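Local atomic coordinates of tryptophanyl-tRNA synthetase (Cryptosporidium parvum Iowa II, PDB entry 3HV0), a protein that probably joins L-tryptophan to its cognate tRNA, using ATP, as a class I aminoacyl-tRNA synthetase of protein synthesis. Residues 224-229 against 249-254. Residues are numbered along the deposited sequence; the frame is centred on the assembly and turned at random.
Sequences VPHAID and PSSIHS. With TRP (tryptophan), chain C.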
loop_
_atom_site.group_PDB
_atom_site.type_symbol
_atom_site.label_atom_id
_atom_site.label_comp_id
_atom_site.label_asym_id
_atom_site.label_seq_id
_atom_site.Cartn_x
_atom_site.Cartn_y
_atom_site.Cartn_z
ATOM N N VAL A 224 -14.320 -0.887 -17.837
ATOM C CA VAL A 224 -13.768 0.337 -17.252
ATOM C C VAL A 224 -13.915 1.512 -18.206
ATOM O O VAL A 224 -13.142 1.638 -19.171
ATOM C CB VAL A 224 -12.302 0.135 -16.952
ATOM C CG1 VAL A 224 -11.692 1.397 -16.210
ATOM C CG2 VAL A 224 -12.113 -1.165 -16.173
ATOM N N PRO A 225 -14.930 2.366 -17.964
ATOM C CA PRO A 225 -15.065 3.681 -18.614
ATOM C C PRO A 225 -14.029 4.670 -18.113
ATOM O O PRO A 225 -13.868 4.835 -16.911
ATOM C CB PRO A 225 -16.453 4.142 -18.184
ATOM C CG PRO A 225 -17.209 2.895 -17.941
ATOM C CD PRO A 225 -16.200 1.948 -17.344
ATOM N N HIS A 226 -13.329 5.332 -19.016
ATOM C CA HIS A 226 -12.354 6.342 -18.574
ATOM C C HIS A 226 -11.991 7.362 -19.653
ATOM O O HIS A 226 -12.130 7.112 -20.847
ATOM C CB HIS A 226 -11.095 5.663 -17.995
ATOM C CG HIS A 226 -10.356 4.788 -18.964
ATOM N ND1 HIS A 226 -9.429 5.282 -19.857
ATOM C CD2 HIS A 226 -10.345 3.440 -19.121
ATOM C CE1 HIS A 226 -8.914 4.281 -20.555
ATOM N NE2 HIS A 226 -9.446 3.153 -20.124
ATOM N N ALA A 227 -11.546 8.533 -19.228
ATOM C CA ALA A 227 -10.948 9.482 -20.157
ATOM C C ALA A 227 -9.739 8.786 -20.761
ATOM O O ALA A 227 -9.084 7.980 -20.095
ATOM C CB ALA A 227 -10.539 10.751 -19.441
ATOM N N ILE A 228 -9.461 9.066 -22.026
ATOM C CA ILE A 228 -8.416 8.343 -22.736
ATOM C C ILE A 228 -7.066 8.456 -22.045
ATOM O O ILE A 228 -6.218 7.596 -22.205
ATOM C CB ILE A 228 -8.277 8.811 -24.199
ATOM C CG1 ILE A 228 -7.304 7.913 -24.960
ATOM C CG2 ILE A 228 -7.781 10.262 -24.272
ATOM C CD1 ILE A 228 -7.379 6.461 -24.558
ATOM N N ASP A 229 -6.858 9.514 -21.280
ATOM C CA ASP A 229 -5.555 9.731 -20.651
ATOM C C ASP A 229 -5.290 8.788 -19.482
ATOM O O ASP A 229 -4.159 8.710 -19.001
ATOM C CB ASP A 229 -5.383 11.190 -20.222
ATOM C CG ASP A 229 -6.123 11.528 -18.943
ATOM O OD1 ASP A 229 -5.469 12.036 -18.016
ATOM O OD2 ASP A 229 -7.354 11.310 -18.844
ATOM N N PRO A 249 -9.376 -6.763 -17.930
ATOM C CA PRO A 249 -10.513 -5.850 -17.923
ATOM C C PRO A 249 -10.669 -5.177 -19.287
ATOM O O PRO A 249 -9.692 -4.948 -19.994
ATOM C CB PRO A 249 -10.123 -4.823 -16.875
ATOM C CG PRO A 249 -8.669 -4.758 -16.963
ATOM C CD PRO A 249 -8.211 -6.161 -17.258
ATOM N N SER A 250 -11.907 -4.922 -19.665
ATOM C CA SER A 250 -12.210 -4.178 -20.876
ATOM C C SER A 250 -12.375 -2.699 -20.550
ATOM O O SER A 250 -12.671 -2.349 -19.421
ATOM C CB SER A 250 -13.512 -4.686 -21.465
ATOM O OG SER A 250 -13.414 -6.076 -21.615
ATOM N N SER A 251 -12.247 -1.848 -21.561
ATOM C CA SER A 251 -12.431 -0.444 -21.355
ATOM C C SER A 251 -13.105 0.227 -22.530
ATOM O O SER A 251 -13.054 -0.272 -23.628
ATOM C CB SER A 251 -11.088 0.237 -21.020
ATOM O OG SER A 251 -10.042 -0.236 -21.829
ATOM N N ILE A 252 -13.765 1.344 -22.248
ATOM C CA ILE A 252 -14.359 2.216 -23.235
ATOM C C ILE A 252 -13.969 3.655 -22.865
ATOM O O ILE A 252 -14.147 4.064 -21.724
ATOM C CB ILE A 252 -15.896 2.010 -23.301
ATOM C CG1 ILE A 252 -16.500 2.815 -24.446
ATOM C CG2 ILE A 252 -16.556 2.346 -21.985
ATOM C CD1 ILE A 252 -17.782 2.137 -25.042
ATOM N N HIS A 253 -13.427 4.403 -23.827
ATOM C CA HIS A 253 -12.644 5.594 -23.533
ATOM C C HIS A 253 -13.260 6.849 -24.102
ATOM O O HIS A 253 -13.672 6.848 -25.254
ATOM C CB HIS A 253 -11.240 5.503 -24.132
ATOM C CG HIS A 253 -10.592 4.162 -24.009
ATOM N ND1 HIS A 253 -9.850 3.608 -25.026
ATOM C CD2 HIS A 253 -10.572 3.267 -22.994
ATOM C CE1 HIS A 253 -9.386 2.434 -24.639
ATOM N NE2 HIS A 253 -9.808 2.204 -23.408
ATOM N N SER A 254 -13.232 7.934 -23.324
ATOM C CA SER A 254 -13.791 9.217 -23.769
ATOM C C SER A 254 -12.759 10.305 -24.059
ATOM O O SER A 254 -11.652 10.308 -23.521
ATOM C CB SER A 254 -14.805 9.754 -22.765
ATOM O OG SER A 254 -14.195 10.027 -21.526
HETATM N N TRP C . -6.638 8.718 -11.184
HETATM C CA TRP C . -7.924 9.063 -11.858
HETATM C C TRP C . -8.014 10.568 -12.064
HETATM O O TRP C . -7.310 11.335 -11.380
HETATM C CB TRP C . -9.150 8.548 -11.078
HETATM C CG TRP C . -9.487 7.102 -11.357
HETATM C CD1 TRP C . -9.258 6.026 -10.534
HETATM C CD2 TRP C . -10.130 6.571 -12.526
HETATM N NE1 TRP C . -9.715 4.876 -11.119
HETATM C CE2 TRP C . -10.241 5.178 -12.346
HETATM C CE3 TRP C . -10.619 7.135 -13.701
HETATM C CZ2 TRP C . -10.822 4.344 -13.299
HETATM C CZ3 TRP C . -11.191 6.304 -14.647
HETATM C CH2 TRP C . -11.277 4.917 -14.443
HETATM O OXT TRP C . -8.788 11.015 -12.931
HETATM O O HOH W 1 -8.057 1.270 -21.115
#
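H226 and H253 are paired across two parallel strands, 224-227 and 250-254, with both side chains on the sheet face that also bears V224 and S251. The CB of H226 packs 3.4 Å from CZ3 of the bound tryptophan, the outer rim of the indole's six-membered ring. With CG set between the backbone N and the carbonyl carbon (chi1 61°), the imidazole swings back toward the neighbouring strand. ND1 gives its N-H to O of A227 at 2.7 Å, in the ring plane and nearly straight at 169°, which fixes the rotation of the ring. CD2 lies 3.8 Å from CB of S251. On its CE1 and NE2 side the ring lies beside that of H253, the two oblique, with centroids 4.4 Å apart and planes at 36°. NE2, at the tip, meets a water in the ring plane, and that water also touches OG of S251. A ring with two nitrogens thus suits this place: ND1 holds the chain, NE2 meets the water. Past H253, CD1 of I228 lies 3.8 Å from ND1 of H253, and F234 of helix 231-240 meets the H226 ring. On the other face, CG of P225 packs against CG2 of I252; proline suits this strand pair, whose bonds use the nitrogens of V224 and H226 and not that of P225, while its carbonyl receives T79 OG1. The strands are joined by alternating backbone bonds, from V224 N to S250 O through to I228 N to S254 O just past the strand. This is the parallel pairing of a beta-alpha-beta unit, strand 222-227, helix 231-240 and strand 250-254, in the Rossmann-like catalytic domain of class I synthetases, where V224, P225 and H226 help line the tryptophan pocket.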